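Local coordinates for protein putative RnfG subunit of electron transport complex (Thermotoga maritima, PDB 3DCZ) that probably serves as the FMN-binding subunit of a membrane-bound complex that couples electron transfer to ion translocation across the membrane, at residues I47-V51 with L73-V77; V60-Y64 with R200-E204; V100-F104 with A194-Y199; M112-V118 with Q138-V144. All blocks are in the same frame, centred on the assembly; numbering follows the deposited sequence.

Overall arrangement
All four contacts reach one five-stranded antiparallel sheet. Contact 1 (47-51 with 73-77) sets helix 44-54 against strand 67-77, with its centre about 16 to 19 Å from the centres of the others. Contacts 2 and 3 share helix 188-206, which runs from strand 98-107 to the edge strand 59-64; their centres are about 10 Å apart. Contact 4 joins the opposite edge strand, 110-120, to the loop before helix 146-151, about 9 Å from contact 3 between centres. Along the chain contacts 1 and 2 interleave, contact 1 closes before contact 3 or 4 opens, and contact 4 falls within the span of contact 3, itself spanned by contact 2. The C-terminal helix thus ties the N-terminal strand to the FMN-binding domain.

Contact 1 of 4, residues I47-V51 with L73-V77; sequences IEEIV and LYEFV
Ile50 meets Phe76 with both of its branches, and this pair is the centre of the contact between helix 44-54 and strand 67-77. Ile50 CG2 lies 3.5 Å from Phe76 CE2, while Ile50 CD1, at the end of the longer branch, comes to 3.6 Å from Phe76 CD2, and the two side chains cross obliquely. With chi1 at -71°, CG2 of Ile50 stands opposite its own backbone N and leans on the strand itself, 3.6 Å from Glu75 O. Two further residues of the helix reach the ring: Val51 CG2 sits at its edge, near the ring plane, 4.4 Å from Phe76 CZ, and Ile47 approaches with its backbone, CA lying 4.2 Å from Phe76 CE2.

Tyr74, two residues back along the strand, also points at the helix. Its CE1 is 4.0 Å from Val51 CG1, and Val51 O lies at the ring edge, near its plane. The hydroxyl passes beyond these residues to bond with Gly55 O and Lys24 NZ. Leu32 and Val86 add to the packing on Phe76.

Replacing Phe76 by an alanine would probably open a gap beneath the helix and leave Ile50 without its main apolar partner.

No hydrogen bond links the two segments; helix and strand adhere through apolar surface, and the tyrosine hydroxyl finds its partners outside it.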
loop_
_atom_site.group_PDB
_atom_site.type_symbol
_atom_site.label_atom_id
_atom_site.label_comp_id
_atom_site.label_asym_id
_atom_site.label_seq_id
_atom_site.Cartn_x
_atom_site.Cartn_y
_atom_site.Cartn_z
ATOM N N ILE A 47 17.396 -0.975 1.905
ATOM C CA ILE A 47 16.142 -1.692 1.674
ATOM C C ILE A 47 16.418 -3.162 1.319
ATOM O O ILE A 47 15.808 -4.059 1.899
ATOM C CB ILE A 47 15.287 -1.044 0.564
ATOM C CG1 ILE A 47 14.820 0.373 0.976
ATOM C CG2 ILE A 47 14.125 -1.955 0.205
ATOM C CD1 ILE A 47 14.182 1.169 -0.176
ATOM N N GLU A 48 17.340 -3.400 0.382
ATOM C CA GLU A 48 17.737 -4.752 -0.019
ATOM C C GLU A 48 18.188 -5.577 1.184
ATOM O O GLU A 48 17.751 -6.723 1.350
ATOM C CB GLU A 48 18.885 -4.705 -1.042
ATOM C CG GLU A 48 18.524 -4.165 -2.407
ATOM C CD GLU A 48 19.739 -3.636 -3.193
ATOM O OE1 GLU A 48 20.906 -3.851 -2.763
ATOM O OE2 GLU A 48 19.528 -2.991 -4.243
ATOM N N GLU A 49 19.028 -4.983 2.028
ATOM C CA GLU A 49 19.569 -5.694 3.181
ATOM C C GLU A 49 18.464 -6.070 4.168
ATOM O O GLU A 49 18.423 -7.206 4.668
ATOM C CB GLU A 49 20.659 -4.867 3.855
ATOM C CG GLU A 49 21.941 -4.812 3.013
ATOM C CD GLU A 49 22.962 -3.808 3.515
ATOM O OE1 GLU A 49 22.703 -3.132 4.534
ATOM O OE2 GLU A 49 24.031 -3.698 2.882
ATOM N N ILE A 50 17.560 -5.131 4.427
ATOM C CA ILE A 50 16.456 -5.378 5.353
ATOM C C ILE A 50 15.522 -6.462 4.814
ATOM O O ILE A 50 15.079 -7.364 5.530
ATOM C CB ILE A 50 15.704 -4.065 5.695
ATOM C CG1 ILE A 50 16.564 -3.163 6.595
ATOM C CG2 ILE A 50 14.339 -4.360 6.345
ATOM C CD1 ILE A 50 15.974 -1.768 6.705
ATOM N N VAL A 51 15.188 -6.383 3.541
ATOM C CA VAL A 51 14.323 -7.391 2.954
ATOM C C VAL A 51 14.975 -8.782 3.022
ATOM O O VAL A 51 14.314 -9.769 3.413
ATOM C CB VAL A 51 13.978 -7.023 1.489
ATOM C CG1 VAL A 51 13.314 -8.179 0.814
ATOM C CG2 VAL A 51 13.082 -5.751 1.456
ATOM N N LEU A 73 6.035 -8.812 7.532
ATOM C CA LEU A 73 5.874 -7.388 7.768
ATOM C C LEU A 73 7.297 -6.818 7.717
ATOM O O LEU A 73 8.105 -7.092 8.604
ATOM C CB LEU A 73 5.258 -7.180 9.156
ATOM C CG LEU A 73 5.093 -5.727 9.557
ATOM C CD1 LEU A 73 4.235 -4.965 8.560
ATOM C CD2 LEU A 73 4.516 -5.640 10.951
ATOM N N TYR A 74 7.625 -6.040 6.700
ATOM C CA TYR A 74 8.935 -5.406 6.608
ATOM C C TYR A 74 8.875 -4.042 7.288
ATOM O O TYR A 74 7.966 -3.247 7.012
ATOM C CB TYR A 74 9.333 -5.193 5.145
ATOM C CG TYR A 74 9.431 -6.480 4.377
ATOM C CD1 TYR A 74 10.525 -7.322 4.515
ATOM C CD2 TYR A 74 8.428 -6.857 3.509
ATOM C CE1 TYR A 74 10.620 -8.516 3.782
ATOM C CE2 TYR A 74 8.500 -8.043 2.785
ATOM C CZ TYR A 74 9.600 -8.871 2.911
ATOM O OH TYR A 74 9.715 -10.089 2.217
ATOM N N GLU A 75 9.840 -3.782 8.166
ATOM C CA GLU A 75 9.910 -2.549 8.931
ATOM C C GLU A 75 11.099 -1.714 8.533
ATOM O O GLU A 75 12.192 -2.253 8.305
ATOM C CB GLU A 75 10.109 -2.876 10.384
ATOM C CG GLU A 75 8.988 -3.694 10.999
ATOM C CD GLU A 75 9.191 -3.876 12.484
ATOM O OE1 GLU A 75 8.802 -2.962 13.229
ATOM O OE2 GLU A 75 9.764 -4.888 12.910
ATOM N N PHE A 76 10.886 -0.408 8.480
ATOM C CA PHE A 76 11.935 0.532 8.094
ATOM C C PHE A 76 11.807 1.779 8.949
ATOM O O PHE A 76 10.772 2.010 9.589
ATOM C CB PHE A 76 11.846 0.914 6.605
ATOM C CG PHE A 76 11.788 -0.250 5.678
ATOM C CD1 PHE A 76 10.570 -0.846 5.380
ATOM C CD2 PHE A 76 12.939 -0.776 5.122
ATOM C CE1 PHE A 76 10.503 -1.950 4.518
ATOM C CE2 PHE A 76 12.881 -1.889 4.276
ATOM C CZ PHE A 76 11.661 -2.470 3.978
ATOM N N VAL A 77 12.886 2.555 8.952
ATOM C CA VAL A 77 12.905 3.918 9.494
ATOM C C VAL A 77 13.310 4.846 8.358
ATOM O O VAL A 77 14.368 4.665 7.726
ATOM C CB VAL A 77 13.879 4.070 10.688
ATOM C CG1 VAL A 77 13.829 5.522 11.228
ATOM C CG2 VAL A 77 13.524 3.068 11.792
#

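Contact 2 of 4, residues V60-Y64 with R200-E204; sequences VLKEY and RYLEE
Glu204 OE2 meets the Tyr64 ring at its edge, in plane, while Lys62 CG of the same strand as the tyrosine lies over one face, 3.7 Å above it. Tyr64 CD1 in turn lies over a face of the Arg200 guanidinium, toward the rim; the two planes are 57° apart, too steep for a parallel stack. At the edge of the Tyr201 ring, in its plane, are Tyr64 OH and a water molecule.

Two donors grip the Glu204 carboxylate. Tyr64 OH donates to Glu204 OE2 over 2.7 Å, from above the carboxylate plane, and Lys62 NZ makes a salt bridge to Glu204 OE1 at 2.7 Å, on the syn side. The lysine gets there on an extended chain whose CG stands opposite its backbone N (chi1 -174°). This pairing probably helps keep the glutamate ionised. Nearer the backbone of the strand, Lys62 CB packs 3.9 Å from Tyr201 CD1 and Leu61 CD1 lies 3.9 Å from Tyr201 CE2, while the water bridges Tyr201 OH and Leu61 O.

Leu61 and Lys62 can both turn toward the helix because they form a classic beta bulge opposite Val69. The contact thus packs the C-terminal helix against a bulged edge strand of the antiparallel sheet.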
loop_
_atom_site.group_PDB
_atom_site.type_symbol
_atom_site.label_atom_id
_atom_site.label_comp_id
_atom_site.label_asym_id
_atom_site.label_seq_id
_atom_site.Cartn_x
_atom_site.Cartn_y
_atom_site.Cartn_z
ATOM N N VAL A 60 1.484 -16.088 4.389
ATOM C CA VAL A 60 0.234 -15.504 4.901
ATOM C C VAL A 60 0.413 -15.046 6.356
ATOM O O VAL A 60 0.806 -15.846 7.246
ATOM C CB VAL A 60 -0.925 -16.482 4.829
ATOM C CG1 VAL A 60 -2.188 -15.887 5.517
ATOM C CG2 VAL A 60 -1.198 -16.890 3.357
ATOM N N LEU A 61 0.074 -13.785 6.586
ATOM C CA LEU A 61 -0.037 -13.272 7.976
ATOM C C LEU A 61 -1.408 -13.426 8.585
ATOM O O LEU A 61 -1.537 -13.871 9.732
ATOM C CB LEU A 61 0.358 -11.811 8.049
ATOM C CG LEU A 61 1.819 -11.503 7.840
ATOM C CD1 LEU A 61 1.982 -9.948 7.679
ATOM C CD2 LEU A 61 2.685 -12.071 8.923
ATOM N N LYS A 62 -2.446 -13.101 7.825
ATOM C CA LYS A 62 -3.822 -13.229 8.316
ATOM C C LYS A 62 -4.795 -13.326 7.160
ATOM O O LYS A 62 -4.658 -12.595 6.155
ATOM C CB LYS A 62 -4.220 -12.051 9.192
ATOM C CG LYS A 62 -5.588 -12.225 9.836
ATOM C CD LYS A 62 -5.688 -11.386 11.109
ATOM C CE LYS A 62 -7.077 -11.521 11.757
ATOM N NZ LYS A 62 -7.082 -10.920 13.132
ATOM N N GLU A 63 -5.737 -14.259 7.278
ATOM C CA GLU A 63 -6.798 -14.392 6.335
ATOM C C GLU A 63 -8.051 -13.739 6.907
ATOM O O GLU A 63 -8.397 -14.007 8.058
ATOM C CB GLU A 63 -7.067 -15.899 6.039
ATOM C CG GLU A 63 -8.027 -16.124 4.910
ATOM C CD GLU A 63 -8.411 -17.573 4.650
ATOM O OE1 GLU A 63 -8.003 -18.461 5.408
ATOM O OE2 GLU A 63 -9.210 -17.775 3.699
ATOM N N TYR A 64 -8.715 -12.931 6.087
ATOM C CA TYR A 64 -9.981 -12.280 6.400
ATOM C C TYR A 64 -11.067 -12.755 5.437
ATOM O O TYR A 64 -10.779 -13.314 4.373
ATOM C CB TYR A 64 -9.836 -10.765 6.258
ATOM C CG TYR A 64 -8.842 -10.114 7.193
ATOM C CD1 TYR A 64 -9.217 -9.685 8.454
ATOM C CD2 TYR A 64 -7.498 -9.941 6.812
ATOM C CE1 TYR A 64 -8.328 -9.071 9.300
ATOM C CE2 TYR A 64 -6.610 -9.316 7.649
ATOM C CZ TYR A 64 -7.014 -8.861 8.882
ATOM O OH TYR A 64 -6.145 -8.251 9.772
ATOM N N ARG A 200 -6.116 -2.619 8.320
ATOM C CA ARG A 200 -6.713 -3.302 9.449
ATOM C C ARG A 200 -5.682 -4.097 10.216
ATOM O O ARG A 200 -5.610 -4.026 11.432
ATOM C CB ARG A 200 -7.804 -4.218 8.990
ATOM C CG ARG A 200 -9.109 -3.553 8.841
ATOM C CD ARG A 200 -10.161 -4.607 8.505
ATOM N NE ARG A 200 -10.344 -5.634 9.529
ATOM C CZ ARG A 200 -11.146 -6.702 9.397
ATOM N NH1 ARG A 200 -11.784 -6.941 8.257
ATOM N NH2 ARG A 200 -11.300 -7.539 10.380
ATOM N N TYR A 201 -4.886 -4.852 9.483
ATOM C CA TYR A 201 -3.870 -5.689 10.119
ATOM C C TYR A 201 -2.849 -4.847 10.876
ATOM O O TYR A 201 -2.564 -5.124 12.019
ATOM C CB TYR A 201 -3.187 -6.565 9.049
ATOM C CG TYR A 201 -2.106 -7.433 9.647
ATOM C CD1 TYR A 201 -2.415 -8.683 10.164
ATOM C CD2 TYR A 201 -0.794 -6.979 9.755
ATOM C CE1 TYR A 201 -1.450 -9.493 10.754
ATOM C CE2 TYR A 201 0.186 -7.808 10.334
ATOM C CZ TYR A 201 -0.167 -9.057 10.826
ATOM O OH TYR A 201 0.770 -9.888 11.397
ATOM N N LEU A 202 -2.317 -3.803 10.241
ATOM C CA LEU A 202 -1.353 -2.919 10.920
ATOM C C LEU A 202 -1.923 -2.317 12.204
ATOM O O LEU A 202 -1.239 -2.223 13.221
ATOM C CB LEU A 202 -0.918 -1.781 10.007
ATOM C CG LEU A 202 0.021 -2.149 8.878
ATOM C CD1 LEU A 202 0.321 -0.922 7.974
ATOM C CD2 LEU A 202 1.315 -2.712 9.457
ATOM N N GLU A 203 -3.160 -1.862 12.136
ATOM C CA GLU A 203 -3.832 -1.340 13.325
ATOM C C GLU A 203 -3.941 -2.379 14.437
ATOM O O GLU A 203 -3.740 -2.023 15.613
ATOM C CB GLU A 203 -5.222 -0.827 12.959
ATOM C CG GLU A 203 -5.179 0.480 12.196
ATOM C CD GLU A 203 -4.788 1.641 13.072
ATOM O OE1 GLU A 203 -5.328 1.729 14.182
ATOM O OE2 GLU A 203 -3.963 2.461 12.671
ATOM N N GLU A 204 -4.242 -3.628 14.067
ATOM C CA GLU A 204 -4.382 -4.740 15.036
ATOM C C GLU A 204 -3.062 -5.021 15.743
ATOM O O GLU A 204 -3.031 -5.226 16.967
ATOM C CB GLU A 204 -4.780 -6.051 14.370
ATOM C CG GLU A 204 -6.220 -6.260 13.993
ATOM C CD GLU A 204 -6.399 -7.618 13.285
ATOM O OE1 GLU A 204 -5.795 -8.608 13.756
ATOM O OE2 GLU A 204 -7.093 -7.674 12.247
HETATM O O HOH W 1 0.030 -12.289 12.166
#

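Contact 3 of 4, residues V100-F104 with A194-Y199; sequences VVACF and ALNLMY
Ala102 and Leu195 form the tightest part of this contact, with Ala102 CB only 3.5 Å from Leu195 CD2. The small alanine lets the helix side chains close in on the strand, and the selenium of Met198, modelled as selenomethionine, settles 3.9 Å from the same Ala102 CB. The Met198 chain then bends at chi3 (-99°), carrying CE to 3.9 Å from Val100 O.

Phe104 anchors the other end. It is directed at the helix, and its ring crosses the Met198 and Tyr199 side chains at about right angles: CE1 lies 3.9 Å from Met198 CB, CE2 lies 4.0 Å from Tyr199 CB, and CZ reaches the helix backbone, 3.8 Å from Leu195 O. Leu87, Leu113 and Leu149 also pack on this ring.

Packing is looser around Val100, where CG1 is 4.2 Å from Leu195 CD2 and CG2 touches Ala194 CB at 4.0 Å. Toward solvent, Tyr199 is the one partly exposed residue among those that touch; it offers its CB to Phe104, and its side chain also touches Leu149 and Lys150 of helix 146-151.

With a serine in place of Phe104, the gap between Met198 and Tyr199 would probably go unfilled and a hydroxyl would be set among apolar groups.

Strand and helix cross at 47° without a hydrogen bond between them, so their cohesion here rests on the fit of buried apolar side chains.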
loop_
_atom_site.group_PDB
_atom_site.type_symbol
_atom_site.label_atom_id
_atom_site.label_comp_id
_atom_site.label_asym_id
_atom_site.label_seq_id
_atom_site.Cartn_x
_atom_site.Cartn_y
_atom_site.Cartn_z
ATOM N N VAL A 100 -0.759 -7.056 -4.174
ATOM C CA VAL A 100 -0.643 -5.611 -3.991
ATOM C C VAL A 100 0.392 -5.352 -2.861
ATOM O O VAL A 100 0.209 -5.874 -1.748
ATOM C CB VAL A 100 -1.978 -4.969 -3.523
ATOM C CG1 VAL A 100 -1.804 -3.438 -3.408
ATOM C CG2 VAL A 100 -3.124 -5.315 -4.475
ATOM N N VAL A 101 1.436 -4.562 -3.145
ATOM C CA VAL A 101 2.479 -4.200 -2.158
ATOM C C VAL A 101 2.176 -2.759 -1.760
ATOM O O VAL A 101 1.803 -1.939 -2.607
ATOM C CB VAL A 101 3.917 -4.303 -2.781
ATOM C CG1 VAL A 101 4.962 -3.868 -1.764
ATOM C CG2 VAL A 101 4.142 -5.769 -3.289
ATOM N N ALA A 102 2.278 -2.445 -0.490
ATOM C CA ALA A 102 1.982 -1.100 -0.013
ATOM C C ALA A 102 2.862 -0.730 1.153
ATOM O O ALA A 102 3.275 -1.594 1.908
ATOM C CB ALA A 102 0.509 -0.951 0.354
ATOM N N CYS A 103 3.117 0.563 1.283
ATOM C CA CYS A 103 3.909 1.128 2.361
ATOM C C CYS A 103 3.017 2.096 3.146
ATOM O O CYS A 103 2.397 3.006 2.589
ATOM C CB CYS A 103 5.125 1.919 1.820
ATOM S SG CYS A 103 5.986 2.825 3.138
ATOM N N PHE A 104 2.955 1.867 4.458
ATOM C CA PHE A 104 2.240 2.708 5.393
ATOM C C PHE A 104 3.274 3.322 6.323
ATOM O O PHE A 104 4.209 2.665 6.751
ATOM C CB PHE A 104 1.250 1.897 6.238
ATOM C CG PHE A 104 0.131 1.305 5.441
ATOM C CD1 PHE A 104 0.274 0.088 4.765
ATOM C CD2 PHE A 104 -1.094 1.947 5.381
ATOM C CE1 PHE A 104 -0.765 -0.433 3.982
ATOM C CE2 PHE A 104 -2.164 1.379 4.637
ATOM C CZ PHE A 104 -1.978 0.184 3.932
ATOM N N ALA A 194 -7.790 -4.925 -0.666
ATOM C CA ALA A 194 -6.475 -5.357 -0.176
ATOM C C ALA A 194 -5.812 -4.292 0.730
ATOM O O ALA A 194 -5.330 -4.581 1.838
ATOM C CB ALA A 194 -5.566 -5.721 -1.360
ATOM N N LEU A 195 -5.824 -3.053 0.266
ATOM C CA LEU A 195 -5.248 -1.925 1.018
ATOM C C LEU A 195 -5.955 -1.753 2.373
ATOM O O LEU A 195 -5.313 -1.586 3.416
ATOM C CB LEU A 195 -5.339 -0.640 0.180
ATOM C CG LEU A 195 -4.362 -0.621 -0.993
ATOM C CD1 LEU A 195 -4.661 0.601 -1.882
ATOM C CD2 LEU A 195 -2.872 -0.628 -0.513
ATOM N N ASN A 196 -7.284 -1.818 2.355
ATOM C CA ASN A 196 -8.041 -1.704 3.569
ATOM C C ASN A 196 -7.717 -2.831 4.563
ATOM O O ASN A 196 -7.662 -2.626 5.769
ATOM C CB ASN A 196 -9.530 -1.696 3.260
ATOM C CG ASN A 196 -10.035 -0.357 2.770
ATOM O OD1 ASN A 196 -9.495 0.702 3.143
ATOM N ND2 ASN A 196 -11.105 -0.390 1.986
ATOM N N LEU A 197 -7.527 -4.046 4.059
ATOM C CA LEU A 197 -7.147 -5.148 4.927
ATOM C C LEU A 197 -5.770 -4.988 5.536
ATOM O O LEU A 197 -5.549 -5.332 6.710
ATOM C CB LEU A 197 -7.262 -6.484 4.179
ATOM C CG LEU A 197 -8.683 -6.920 3.818
ATOM C CD1 LEU A 197 -8.607 -8.197 2.985
ATOM C CD2 LEU A 197 -9.475 -7.088 5.096
HETATM N N MSE A 198 -4.812 -4.524 4.736
HETATM C CA MSE A 198 -3.469 -4.301 5.239
HETATM C C MSE A 198 -3.481 -3.264 6.365
HETATM O O MSE A 198 -2.811 -3.418 7.376
HETATM C CB MSE A 198 -2.554 -3.866 4.082
HETATM C CG MSE A 198 -2.062 -5.024 3.258
HETATM SE SE MSE A 198 -0.884 -4.323 1.813
HETATM C CE MSE A 198 -2.278 -4.484 0.870
ATOM N N TYR A 199 -4.283 -2.218 6.180
ATOM C CA TYR A 199 -4.455 -1.202 7.226
ATOM C C TYR A 199 -5.072 -1.803 8.489
ATOM O O TYR A 199 -4.582 -1.560 9.601
ATOM C CB TYR A 199 -5.276 -0.047 6.697
ATOM C CG TYR A 199 -5.574 1.010 7.729
ATOM C CD1 TYR A 199 -4.580 1.913 8.165
ATOM C CD2 TYR A 199 -6.856 1.139 8.264
ATOM C CE1 TYR A 199 -4.883 2.891 9.121
ATOM C CE2 TYR A 199 -7.139 2.111 9.217
ATOM C CZ TYR A 199 -6.149 2.981 9.628
ATOM O OH TYR A 199 -6.477 3.981 10.553
#

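Contact 4 of 4, residues M112-V118 with Q138-V144; sequences MLNSVRV and QRRFFPV. With EDO (1,2-ethanediol), chain E.
Leu113 and Val144 form a single antiparallel bridge, a hydrogen-bonded pair: Leu113 N donates to Val144 O and Val144 N to Leu113 O, each over 2.9 Å. The loop adds a side-chain bond to this backbone pairing. Gln138 OE1 takes the N-H of Val118 at 2.9 Å, almost straight (173°) but with the donor well above the amide plane. A water gives its protons to both Gln138 OE1 and Val116 O, so the glutamine oxygen is gripped twice.

Aromatic contact centres on Phe142. Its chi1 of 60° puts the ring between its own backbone N and carbonyl carbon, flat against the strand, with Ser115 CA over one face in a CH-pi contact, 3.9 Å from the ring centroid. Ser115 OG lies over a face near the rim, and Val116 CB flanks Phe142 CD2 at 3.9 Å.

Among apolar contacts, Leu113 CB meets Val144 CB at 4.1 Å and Val116 CG2 touches Phe141 CB. The carbonyl oxygens of Asn114 and Phe141 are buried without a partner. A 1,2-ethanediol, probably from the crystallisation liquor, takes two bonds from the Arg139 guanidinium.

Asn114 and Ser115 form a classic beta bulge opposite Cys103 of strand 98-107. The loop 138-144 covers edge strand 110-120, with Phe141 packing on helix 188-206 and Arg139 on Phe30 of helix 22-31.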
loop_
_atom_site.group_PDB
_atom_site.type_symbol
_atom_site.label_atom_id
_atom_site.label_comp_id
_atom_site.label_asym_id
_atom_site.label_seq_id
_atom_site.Cartn_x
_atom_site.Cartn_y
_atom_site.Cartn_z
HETATM N N MSE A 112 -0.432 6.680 7.649
HETATM C CA MSE A 112 -0.733 7.203 6.327
HETATM C C MSE A 112 -0.294 6.171 5.295
HETATM O O MSE A 112 0.604 5.375 5.535
HETATM C CB MSE A 112 -0.077 8.567 6.082
HETATM C CG MSE A 112 1.378 8.502 5.814
HETATM SE SE MSE A 112 2.127 10.222 5.523
HETATM C CE MSE A 112 1.865 10.977 7.235
ATOM N N LEU A 113 -1.017 6.123 4.184
ATOM C CA LEU A 113 -0.663 5.284 3.043
ATOM C C LEU A 113 0.308 6.052 2.145
ATOM O O LEU A 113 -0.060 7.084 1.553
ATOM C CB LEU A 113 -1.896 4.879 2.222
ATOM C CG LEU A 113 -1.617 4.094 0.957
ATOM C CD1 LEU A 113 -0.819 2.783 1.243
ATOM C CD2 LEU A 113 -2.921 3.733 0.221
ATOM N N ASN A 114 1.566 5.600 2.093
ATOM C CA ASN A 114 2.582 6.301 1.302
ATOM C C ASN A 114 2.516 5.964 -0.163
ATOM O O ASN A 114 2.623 6.848 -0.993
ATOM C CB ASN A 114 3.973 5.961 1.832
ATOM C CG ASN A 114 5.097 6.737 1.139
ATOM O OD1 ASN A 114 5.225 7.952 1.361
ATOM N ND2 ASN A 114 5.945 6.040 0.327
ATOM N N SER A 115 2.443 4.669 -0.479
ATOM C CA SER A 115 2.569 4.218 -1.856
ATOM C C SER A 115 2.117 2.806 -2.026
ATOM O O SER A 115 1.997 2.064 -1.072
ATOM C CB SER A 115 4.006 4.394 -2.350
ATOM O OG SER A 115 4.212 4.043 -3.695
ATOM N N VAL A 116 1.834 2.458 -3.257
ATOM C CA VAL A 116 1.259 1.173 -3.620
ATOM C C VAL A 116 1.866 0.726 -4.933
ATOM O O VAL A 116 2.095 1.566 -5.823
ATOM C CB VAL A 116 -0.286 1.320 -3.866
ATOM C CG1 VAL A 116 -0.901 0.003 -4.258
ATOM C CG2 VAL A 116 -0.966 1.939 -2.666
ATOM N N ARG A 117 2.086 -0.582 -5.080
ATOM C CA ARG A 117 2.493 -1.163 -6.366
ATOM C C ARG A 117 1.777 -2.490 -6.515
ATOM O O ARG A 117 1.952 -3.368 -5.677
ATOM C CB ARG A 117 4.006 -1.385 -6.407
ATOM C CG ARG A 117 4.499 -2.145 -7.641
ATOM C CD ARG A 117 4.597 -1.247 -8.852
ATOM N NE ARG A 117 5.990 -0.858 -9.108
ATOM C CZ ARG A 117 6.377 0.278 -9.680
ATOM N NH1 ARG A 117 5.494 1.211 -10.046
ATOM N NH2 ARG A 117 7.680 0.499 -9.850
ATOM N N VAL A 118 1.013 -2.635 -7.584
ATOM C CA VAL A 118 0.292 -3.860 -7.865
ATOM C C VAL A 118 1.206 -4.672 -8.757
ATOM O O VAL A 118 1.658 -4.173 -9.806
ATOM C CB VAL A 118 -1.075 -3.540 -8.571
ATOM C CG1 VAL A 118 -1.843 -4.810 -8.787
ATOM C CG2 VAL A 118 -1.897 -2.568 -7.726
ATOM N N GLN A 138 -2.062 3.719 -11.143
ATOM C CA GLN A 138 -1.812 3.317 -9.763
ATOM C C GLN A 138 -1.558 4.515 -8.835
ATOM O O GLN A 138 -1.788 4.432 -7.622
ATOM C CB GLN A 138 -0.674 2.292 -9.668
ATOM C CG GLN A 138 -1.098 0.902 -10.201
ATOM C CD GLN A 138 0.036 -0.112 -10.238
ATOM O OE1 GLN A 138 0.804 -0.250 -9.295
ATOM N NE2 GLN A 138 0.126 -0.840 -11.350
ATOM N N ARG A 139 -1.090 5.639 -9.386
ATOM C CA ARG A 139 -0.833 6.830 -8.563
ATOM C C ARG A 139 -2.132 7.461 -8.071
ATOM O O ARG A 139 -2.105 8.290 -7.209
ATOM C CB ARG A 139 0.028 7.875 -9.307
ATOM C CG ARG A 139 1.460 7.461 -9.460
ATOM C CD ARG A 139 2.350 8.469 -10.218
ATOM N NE ARG A 139 3.583 7.782 -10.590
ATOM C CZ ARG A 139 4.566 7.478 -9.739
ATOM N NH1 ARG A 139 4.544 7.896 -8.495
ATOM N NH2 ARG A 139 5.597 6.780 -10.153
ATOM N N ARG A 140 -3.268 7.053 -8.631
ATOM C CA ARG A 140 -4.563 7.512 -8.122
ATOM C C ARG A 140 -4.818 6.991 -6.700
ATOM O O ARG A 140 -5.664 7.548 -5.992
ATOM C CB ARG A 140 -5.716 7.070 -9.042
ATOM C CG ARG A 140 -5.673 7.636 -10.461
ATOM C CD ARG A 140 -5.831 9.128 -10.435
ATOM N NE ARG A 140 -5.960 9.733 -11.771
ATOM C CZ ARG A 140 -7.098 9.883 -12.448
ATOM N NH1 ARG A 140 -8.254 9.452 -11.979
ATOM N NH2 ARG A 140 -7.068 10.471 -13.634
ATOM N N PHE A 141 -4.068 5.961 -6.302
ATOM C CA PHE A 141 -4.303 5.260 -5.023
ATOM C C PHE A 141 -3.466 5.803 -3.844
ATOM O O PHE A 141 -3.641 5.362 -2.707
ATOM C CB PHE A 141 -4.005 3.765 -5.175
ATOM C CG PHE A 141 -4.976 3.023 -6.034
ATOM C CD1 PHE A 141 -4.930 3.155 -7.415
ATOM C CD2 PHE A 141 -5.928 2.200 -5.487
ATOM C CE1 PHE A 141 -5.811 2.452 -8.235
ATOM C CE2 PHE A 141 -6.812 1.512 -6.296
ATOM C CZ PHE A 141 -6.749 1.634 -7.654
ATOM N N PHE A 142 -2.528 6.712 -4.093
ATOM C CA PHE A 142 -1.659 7.206 -3.023
ATOM C C PHE A 142 -1.091 8.580 -3.313
ATOM O O PHE A 142 -1.043 8.994 -4.470
ATOM C CB PHE A 142 -0.502 6.243 -2.817
ATOM C CG PHE A 142 0.350 6.072 -4.032
ATOM C CD1 PHE A 142 1.437 6.893 -4.271
ATOM C CD2 PHE A 142 0.113 5.035 -4.899
ATOM C CE1 PHE A 142 2.247 6.667 -5.383
ATOM C CE2 PHE A 142 0.906 4.828 -5.994
ATOM C CZ PHE A 142 1.978 5.637 -6.229
ATOM N N PRO A 143 -0.656 9.293 -2.273
ATOM C CA PRO A 143 -0.717 8.961 -0.861
ATOM C C PRO A 143 -2.136 9.241 -0.314
ATOM O O PRO A 143 -2.910 9.995 -0.936
ATOM C CB PRO A 143 0.321 9.895 -0.244
ATOM C CG PRO A 143 0.295 11.092 -1.102
ATOM C CD PRO A 143 -0.077 10.631 -2.478
ATOM N N VAL A 144 -2.440 8.679 0.856
ATOM C CA VAL A 144 -3.693 8.944 1.559
ATOM C C VAL A 144 -3.358 9.255 3.011
ATOM O O VAL A 144 -2.629 8.487 3.672
ATOM C CB VAL A 144 -4.683 7.755 1.457
ATOM C CG1 VAL A 144 -5.934 8.017 2.329
ATOM C CG2 VAL A 144 -5.099 7.455 -0.052
HETATM C C1 EDO E . 7.522 8.083 -6.280
HETATM O O1 EDO E . 6.227 7.531 -6.174
HETATM C C2 EDO E . 8.399 7.201 -7.136
HETATM O O2 EDO E . 8.052 7.296 -8.520
HETATM O O HOH W 2 2.564 1.900 -8.506
#